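Local coordinates for protein fibrillarin-like rRNA/tRNA 2'-O-methyltransferase (Aeropyrum pernix, PDB 4DF3) that probably methylates ribose 2'-hydroxyls of rRNA and tRNA at guide-RNA-selected sites, using bound S-adenosylmethionine as methyl donor, at residues L82-A87 and L151-A156; G103-V108 and R126-I131. The protein carries 2 engineered substitutions. One frame throughout, in Å; residues are numbered along the deposited sequence.

How the contacts relate
Contact 1 (82-87 with 151-156) and contact 2 (103-108 with 126-131) lie in the same mixed sheet of a Rossmann-like methyltransferase fold, their centres about 11 Å apart. Strands run in the order 128-132, 104-109, 80-84, 148-153, all parallel, so contact 2 pairs the edge strand with its neighbour and contact 1 pairs the next two. Strands 104-109 and 80-84 join them: Tyr83 N lies 2.8 Å from Tyr106 O, a probable hydrogen bond. Along the chain, both segments of contact 2 fall between those of contact 1. Contact 1 forms part of the S-adenosylmethionine pocket at the C-terminal ends of the strands; contact 2 extends the sheet outward and borders that pocket through Val108.

Contact 1. Residues L82-A87 and L151-A156; sequences LYLGIA and LYADVA. With SAM (S-adenosylmethionine), chain C.
Tyr152 lays the CD2-CE2 side of its ring over one face of the Tyr83 ring. Both side chains leave the same face of the sheet, but their rings meet obliquely, planes at 52°, with Tyr152 CD2 3.5 Å from Tyr83 CZ; Ile86 CB lies over the opposite face, toward the rim. With CG anti to the backbone N (chi1 -167°), the Tyr83 ring leans toward Tyr152 and brings its hydroxyl to the ligand, where the SAM N to Tyr83 OH bond is modelled very short, 2.5 Å. The same ammonium donates to Gly85 O at 3.1 Å and weakly to Asp154 OD1, also salt-bridged to Lys61. A leucine in place of Tyr83 would probably leave this ammonium without one acceptor and open a gap beside Tyr152. On the other face, Leu84 CB touches both Ala153 CB and Val155 CG1, the latter 4.0 Å away, and the Leu84 and Leu151 side chains cross obliquely, Leu84 CD1 meeting Leu151 CD2 at 4.2 Å. At Gly85 a CB would run into Asp154 O and Val155 CG1, and the backbone angles, which would jam one against the preceding carbonyl, alone call for glycine. Parallel pairing closes the seam through Tyr152 N to Leu82 O, Leu84 N to Tyr152 O and Asp154 N to Leu84 O. The loops after these C-terminal strand ends line the cofactor site, as in Rossmann-like methyltransferases, Val155 lying beside the adenine. Met95 of helix 90-99 packs on the tyrosines, helix 160-171 on Leu82, Leu84 and Ala153; strands 104-109 and 176-183 flank the pair.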
loop_
_atom_site.group_PDB
_atom_site.type_symbol
_atom_site.label_atom_id
_atom_site.label_comp_id
_atom_site.label_asym_id
_atom_site.label_seq_id
_atom_site.Cartn_x
_atom_site.Cartn_y
_atom_site.Cartn_z
ATOM N N LEU A 82 -2.716 0.274 9.385
ATOM C CA LEU A 82 -4.067 0.729 9.191
ATOM C C LEU A 82 -4.147 1.174 7.719
ATOM O O LEU A 82 -3.456 2.093 7.287
ATOM C CB LEU A 82 -4.384 1.923 10.095
ATOM C CG LEU A 82 -5.729 2.653 9.835
ATOM C CD1 LEU A 82 -6.879 1.637 9.937
ATOM C CD2 LEU A 82 -5.893 3.774 10.932
ATOM N N TYR A 83 -5.041 0.536 6.984
ATOM C CA TYR A 83 -5.165 0.791 5.537
ATOM C C TYR A 83 -6.527 1.430 5.236
ATOM O O TYR A 83 -7.572 0.752 5.381
ATOM C CB TYR A 83 -5.020 -0.536 4.801
ATOM C CG TYR A 83 -4.803 -0.419 3.291
ATOM C CD1 TYR A 83 -3.903 -1.240 2.662
ATOM C CD2 TYR A 83 -5.557 0.465 2.503
ATOM C CE1 TYR A 83 -3.782 -1.217 1.280
ATOM C CE2 TYR A 83 -5.395 0.550 1.085
ATOM C CZ TYR A 83 -4.525 -0.324 0.505
ATOM O OH TYR A 83 -4.358 -0.315 -0.859
ATOM N N LEU A 84 -6.486 2.713 4.864
ATOM C CA LEU A 84 -7.701 3.485 4.613
ATOM C C LEU A 84 -8.002 3.363 3.134
ATOM O O LEU A 84 -7.193 3.814 2.291
ATOM C CB LEU A 84 -7.588 4.946 5.056
ATOM C CG LEU A 84 -7.262 5.188 6.556
ATOM C CD1 LEU A 84 -7.237 6.676 6.852
ATOM C CD2 LEU A 84 -8.155 4.423 7.507
ATOM N N GLY A 85 -9.127 2.714 2.808
ATOM C CA GLY A 85 -9.506 2.607 1.387
ATOM C C GLY A 85 -8.990 1.327 0.744
ATOM O O GLY A 85 -8.483 1.369 -0.401
ATOM N N ILE A 86 -9.147 0.200 1.427
ATOM C CA ILE A 86 -8.474 -1.043 1.069
ATOM C C ILE A 86 -9.087 -1.587 -0.258
ATOM O O ILE A 86 -8.426 -2.365 -0.947
ATOM C CB ILE A 86 -8.432 -2.094 2.257
ATOM C CG1 ILE A 86 -7.790 -3.421 1.792
ATOM C CG2 ILE A 86 -9.846 -2.470 2.760
ATOM C CD1 ILE A 86 -7.695 -4.499 2.873
ATOM N N ALA A 87 -10.345 -1.193 -0.544
ATOM C CA ALA A 87 -11.033 -1.680 -1.760
ATOM C C ALA A 87 -11.092 -3.235 -1.784
ATOM O O ALA A 87 -11.393 -3.868 -0.775
ATOM C CB ALA A 87 -10.288 -1.102 -3.014
ATOM N N LEU A 151 0.380 3.666 8.453
ATOM C CA LEU A 151 -0.963 4.098 7.990
ATOM C C LEU A 151 -0.799 4.323 6.497
ATOM O O LEU A 151 0.034 5.062 6.059
ATOM C CB LEU A 151 -1.392 5.369 8.716
ATOM C CG LEU A 151 -2.815 5.851 8.431
ATOM C CD1 LEU A 151 -3.081 7.006 9.410
ATOM C CD2 LEU A 151 -3.069 6.295 7.005
ATOM N N TYR A 152 -1.613 3.602 5.704
ATOM C CA TYR A 152 -1.569 3.720 4.289
ATOM C C TYR A 152 -2.963 4.215 3.855
ATOM O O TYR A 152 -3.990 3.644 4.269
ATOM C CB TYR A 152 -1.341 2.315 3.698
ATOM C CG TYR A 152 -1.195 2.357 2.169
ATOM C CD1 TYR A 152 0.060 2.493 1.568
ATOM C CD2 TYR A 152 -2.347 2.249 1.330
ATOM C CE1 TYR A 152 0.163 2.522 0.147
ATOM C CE2 TYR A 152 -2.240 2.283 -0.115
ATOM C CZ TYR A 152 -0.950 2.443 -0.653
ATOM O OH TYR A 152 -0.812 2.429 -2.018
ATOM N N ALA A 153 -2.994 5.256 3.022
ATOM C CA ALA A 153 -4.286 5.921 2.714
ATOM C C ALA A 153 -4.417 6.068 1.228
ATOM O O ALA A 153 -3.561 6.673 0.593
ATOM C CB ALA A 153 -4.406 7.283 3.419
ATOM N N ASP A 154 -5.508 5.540 0.686
ATOM C CA ASP A 154 -5.846 5.731 -0.715
ATOM C C ASP A 154 -7.364 5.742 -0.849
ATOM O O ASP A 154 -7.924 4.802 -1.380
ATOM C CB ASP A 154 -5.240 4.600 -1.562
ATOM C CG ASP A 154 -5.414 4.832 -3.089
ATOM O OD1 ASP A 154 -5.146 3.878 -3.858
ATOM O OD2 ASP A 154 -5.877 5.933 -3.512
ATOM N N VAL A 155 -8.030 6.748 -0.294
ATOM C CA VAL A 155 -9.541 6.730 -0.363
ATOM C C VAL A 155 -10.142 7.483 -1.579
ATOM O O VAL A 155 -11.386 7.418 -1.825
ATOM C CB VAL A 155 -10.215 7.193 0.911
ATOM C CG1 VAL A 155 -9.900 6.170 2.074
ATOM C CG2 VAL A 155 -9.822 8.672 1.264
ATOM N N ALA A 156 -9.273 8.137 -2.341
ATOM C CA ALA A 156 -9.700 8.860 -3.567
ATOM C C ALA A 156 -10.811 9.866 -3.224
ATOM O O ALA A 156 -11.884 9.878 -3.848
ATOM C CB ALA A 156 -10.176 7.874 -4.664
HETATM N N SAM C . -5.967 1.065 -2.176
HETATM C CA SAM C . -6.615 0.231 -3.229
HETATM C C SAM C . -5.497 -0.538 -3.939
HETATM O O SAM C . -4.357 -0.043 -4.061
HETATM O OXT SAM C . -5.726 -1.656 -4.389
HETATM C CB SAM C . -7.395 1.088 -4.286
HETATM C CG SAM C . -8.315 1.992 -3.484
HETATM S SD SAM C . -9.721 2.703 -4.386
HETATM C CE SAM C . -8.684 3.966 -5.168
HETATM C "C5'" SAM C . -10.502 3.726 -3.084
HETATM C "C4'" SAM C . -11.468 2.946 -2.188
HETATM O "O4'" SAM C . -11.790 3.644 -0.986
HETATM C "C3'" SAM C . -12.822 2.592 -2.786
HETATM O "O3'" SAM C . -12.904 1.165 -2.704
HETATM C "C2'" SAM C . -13.879 3.380 -1.996
HETATM O "O2'" SAM C . -15.074 2.652 -1.821
HETATM C "C1'" SAM C . -13.189 3.585 -0.654
HETATM N N9 SAM C . -13.514 4.852 0.029
HETATM C C8 SAM C . -13.746 6.132 -0.488
HETATM N N7 SAM C . -14.012 6.987 0.575
HETATM C C5 SAM C . -13.961 6.287 1.717
HETATM C C6 SAM C . -14.121 6.657 3.042
HETATM N N6 SAM C . -14.432 7.943 3.467
HETATM N N1 SAM C . -13.934 5.592 3.912
HETATM C C2 SAM C . -13.637 4.268 3.641
HETATM N N3 SAM C . -13.477 3.931 2.309
HETATM C C4 SAM C . -13.668 4.927 1.402
#

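Contact 2. Residues G103-V108 and R126-I131; sequences GRIYGV and RNIFPI
Arg104 lies over one face of the Phe129 ring, its guanidinium stacked nearly flat there, centres 4.2 Å apart and planes at 29°. Arg104 CD lies over the same face in a CH-pi contact, 3.9 Å from the Phe129 ring centroid; the chain, extended from CG to NE, then runs on over the ring and brings Arg104 NE within 3.3 Å of Phe129 CZ. At the edge of the Phe129 ring, in its plane, sits Asn127 O. The edge of the guanidinium is also used: Arg104 NH1 donates to Tyr106 OH at 3.3 Å, close to the guanidinium plane, and that hydroxyl bonds further to Glu146, whose carboxylate makes a long, weak ion pair with NH1. Such a network would probably help hold the guanidinium's rotation on the ring. Tyr106 and Phe129 stand side by side, rings oblique at 47°, and Ile131 CD1 reaches Tyr106 CB. The other face of the sheet carries Ile105 and Ile128, whose CD1 and CG1 meet at 4.1 Å. Four backbone hydrogen bonds of parallel pairing hold the strands: Ile105 N to Asn127 O, Phe129 N to Ile105 O (2.7 Å), Gly107 N to Phe129 O and Ile131 N to Gly107 O. Asn127 ties its amide to Ser96 and Gly100 around the end of helix 90-99. Strands 104-109 and 128-132 are the two strands of a beta-alpha-beta unit: the connecting helix 112-121 packs on Pro130, helix 90-99 on Ile105 and Ile128, and strand 80-84 continues the sheet beyond 104-109.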
loop_
_atom_site.group_PDB
_atom_site.type_symbol
_atom_site.label_atom_id
_atom_site.label_comp_id
_atom_site.label_asym_id
_atom_site.label_seq_id
_atom_site.Cartn_x
_atom_site.Cartn_y
_atom_site.Cartn_z
ATOM N N GLY A 103 1.891 -10.115 11.252
ATOM C CA GLY A 103 1.404 -8.776 10.979
ATOM C C GLY A 103 -0.111 -8.741 10.841
ATOM O O GLY A 103 -0.773 -9.766 10.850
ATOM N N ARG A 104 -0.640 -7.540 10.708
ATOM C CA ARG A 104 -2.052 -7.371 10.446
ATOM C C ARG A 104 -2.239 -6.170 9.533
ATOM O O ARG A 104 -1.600 -5.113 9.692
ATOM C CB ARG A 104 -2.827 -7.093 11.716
ATOM C CG ARG A 104 -2.836 -8.193 12.697
ATOM C CD ARG A 104 -3.993 -8.004 13.667
ATOM N NE ARG A 104 -4.120 -9.242 14.413
ATOM C CZ ARG A 104 -4.792 -9.385 15.550
ATOM N NH1 ARG A 104 -5.447 -8.356 16.081
ATOM N NH2 ARG A 104 -4.835 -10.584 16.123
ATOM N N ILE A 105 -3.172 -6.292 8.613
ATOM C CA ILE A 105 -3.694 -5.081 7.948
ATOM C C ILE A 105 -5.135 -4.865 8.353
ATOM O O ILE A 105 -6.016 -5.754 8.105
ATOM C CB ILE A 105 -3.745 -5.284 6.468
ATOM C CG1 ILE A 105 -2.370 -5.468 5.940
ATOM C CG2 ILE A 105 -4.365 -4.038 5.764
ATOM C CD1 ILE A 105 -2.371 -5.966 4.667
ATOM N N TYR A 106 -5.399 -3.715 8.960
ATOM C CA TYR A 106 -6.754 -3.370 9.299
ATOM C C TYR A 106 -7.258 -2.577 8.121
ATOM O O TYR A 106 -6.756 -1.447 7.843
ATOM C CB TYR A 106 -6.795 -2.523 10.562
ATOM C CG TYR A 106 -6.346 -3.265 11.787
ATOM C CD1 TYR A 106 -7.286 -4.018 12.562
ATOM C CD2 TYR A 106 -5.037 -3.107 12.259
ATOM C CE1 TYR A 106 -6.869 -4.657 13.753
ATOM C CE2 TYR A 106 -4.624 -3.764 13.415
ATOM C CZ TYR A 106 -5.561 -4.532 14.148
ATOM O OH TYR A 106 -5.178 -5.173 15.333
ATOM N N GLY A 107 -8.192 -3.178 7.383
ATOM C CA GLY A 107 -8.581 -2.586 6.100
ATOM C C GLY A 107 -9.918 -1.919 6.169
ATOM O O GLY A 107 -10.932 -2.586 6.195
ATOM N N VAL A 108 -9.913 -0.594 6.142
ATOM C CA VAL A 108 -11.150 0.206 6.190
ATOM C C VAL A 108 -11.673 0.484 4.792
ATOM O O VAL A 108 -10.973 1.004 3.946
ATOM C CB VAL A 108 -10.895 1.534 6.959
ATOM C CG1 VAL A 108 -12.189 2.461 6.997
ATOM C CG2 VAL A 108 -10.311 1.271 8.327
ATOM N N ARG A 126 -5.486 -14.612 6.552
ATOM C CA ARG A 126 -5.997 -14.358 7.849
ATOM C C ARG A 126 -5.253 -13.277 8.610
ATOM O O ARG A 126 -5.512 -13.070 9.786
ATOM C CB ARG A 126 -6.073 -15.668 8.597
ATOM C CG ARG A 126 -7.122 -16.493 7.919
ATOM C CD ARG A 126 -7.111 -17.884 8.387
ATOM N NE ARG A 126 -8.045 -18.625 7.552
ATOM C CZ ARG A 126 -8.307 -19.914 7.713
ATOM N NH1 ARG A 126 -7.685 -20.589 8.663
ATOM N NH2 ARG A 126 -9.159 -20.514 6.890
ATOM N N ASN A 127 -4.338 -12.571 7.928
ATOM C CA ASN A 127 -3.695 -11.440 8.548
ATOM C C ASN A 127 -4.305 -10.149 7.993
ATOM O O ASN A 127 -3.788 -9.066 8.245
ATOM C CB ASN A 127 -2.158 -11.495 8.383
ATOM C CG ASN A 127 -1.727 -11.368 6.945
ATOM O OD1 ASN A 127 -2.529 -11.400 6.060
ATOM N ND2 ASN A 127 -0.439 -11.209 6.723
ATOM N N ILE A 128 -5.394 -10.262 7.233
ATOM C CA ILE A 128 -6.143 -9.088 6.847
ATOM C C ILE A 128 -7.463 -9.023 7.628
ATOM O O ILE A 128 -8.272 -10.000 7.612
ATOM C CB ILE A 128 -6.439 -8.973 5.314
ATOM C CG1 ILE A 128 -5.150 -8.917 4.502
ATOM C CG2 ILE A 128 -7.298 -7.767 5.026
ATOM C CD1 ILE A 128 -5.395 -9.068 2.933
ATOM N N PHE A 129 -7.703 -7.849 8.246
ATOM C CA PHE A 129 -8.879 -7.635 9.131
ATOM C C PHE A 129 -9.733 -6.516 8.554
ATOM O O PHE A 129 -9.449 -5.308 8.767
ATOM C CB PHE A 129 -8.382 -7.240 10.553
ATOM C CG PHE A 129 -7.819 -8.400 11.354
ATOM C CD1 PHE A 129 -8.484 -8.848 12.507
ATOM C CD2 PHE A 129 -6.614 -9.026 10.990
ATOM C CE1 PHE A 129 -7.938 -9.942 13.296
ATOM C CE2 PHE A 129 -6.099 -10.144 11.757
ATOM C CZ PHE A 129 -6.779 -10.572 12.894
ATOM N N PRO A 130 -10.770 -6.877 7.763
ATOM C CA PRO A 130 -11.568 -5.830 7.123
ATOM C C PRO A 130 -12.495 -5.180 8.182
ATOM O O PRO A 130 -13.003 -5.844 9.133
ATOM C CB PRO A 130 -12.377 -6.595 6.021
ATOM C CG PRO A 130 -11.682 -7.958 5.926
ATOM C CD PRO A 130 -11.223 -8.212 7.356
ATOM N N ILE A 131 -12.621 -3.862 8.031
ATOM C CA ILE A 131 -13.481 -3.014 8.829
ATOM C C ILE A 131 -14.427 -2.251 7.863
ATOM O O ILE A 131 -13.984 -1.441 6.978
ATOM C CB ILE A 131 -12.599 -2.045 9.625
ATOM C CG1 ILE A 131 -11.696 -2.868 10.527
ATOM C CG2 ILE A 131 -13.437 -1.072 10.502
ATOM C CD1 ILE A 131 -10.864 -2.010 11.405
#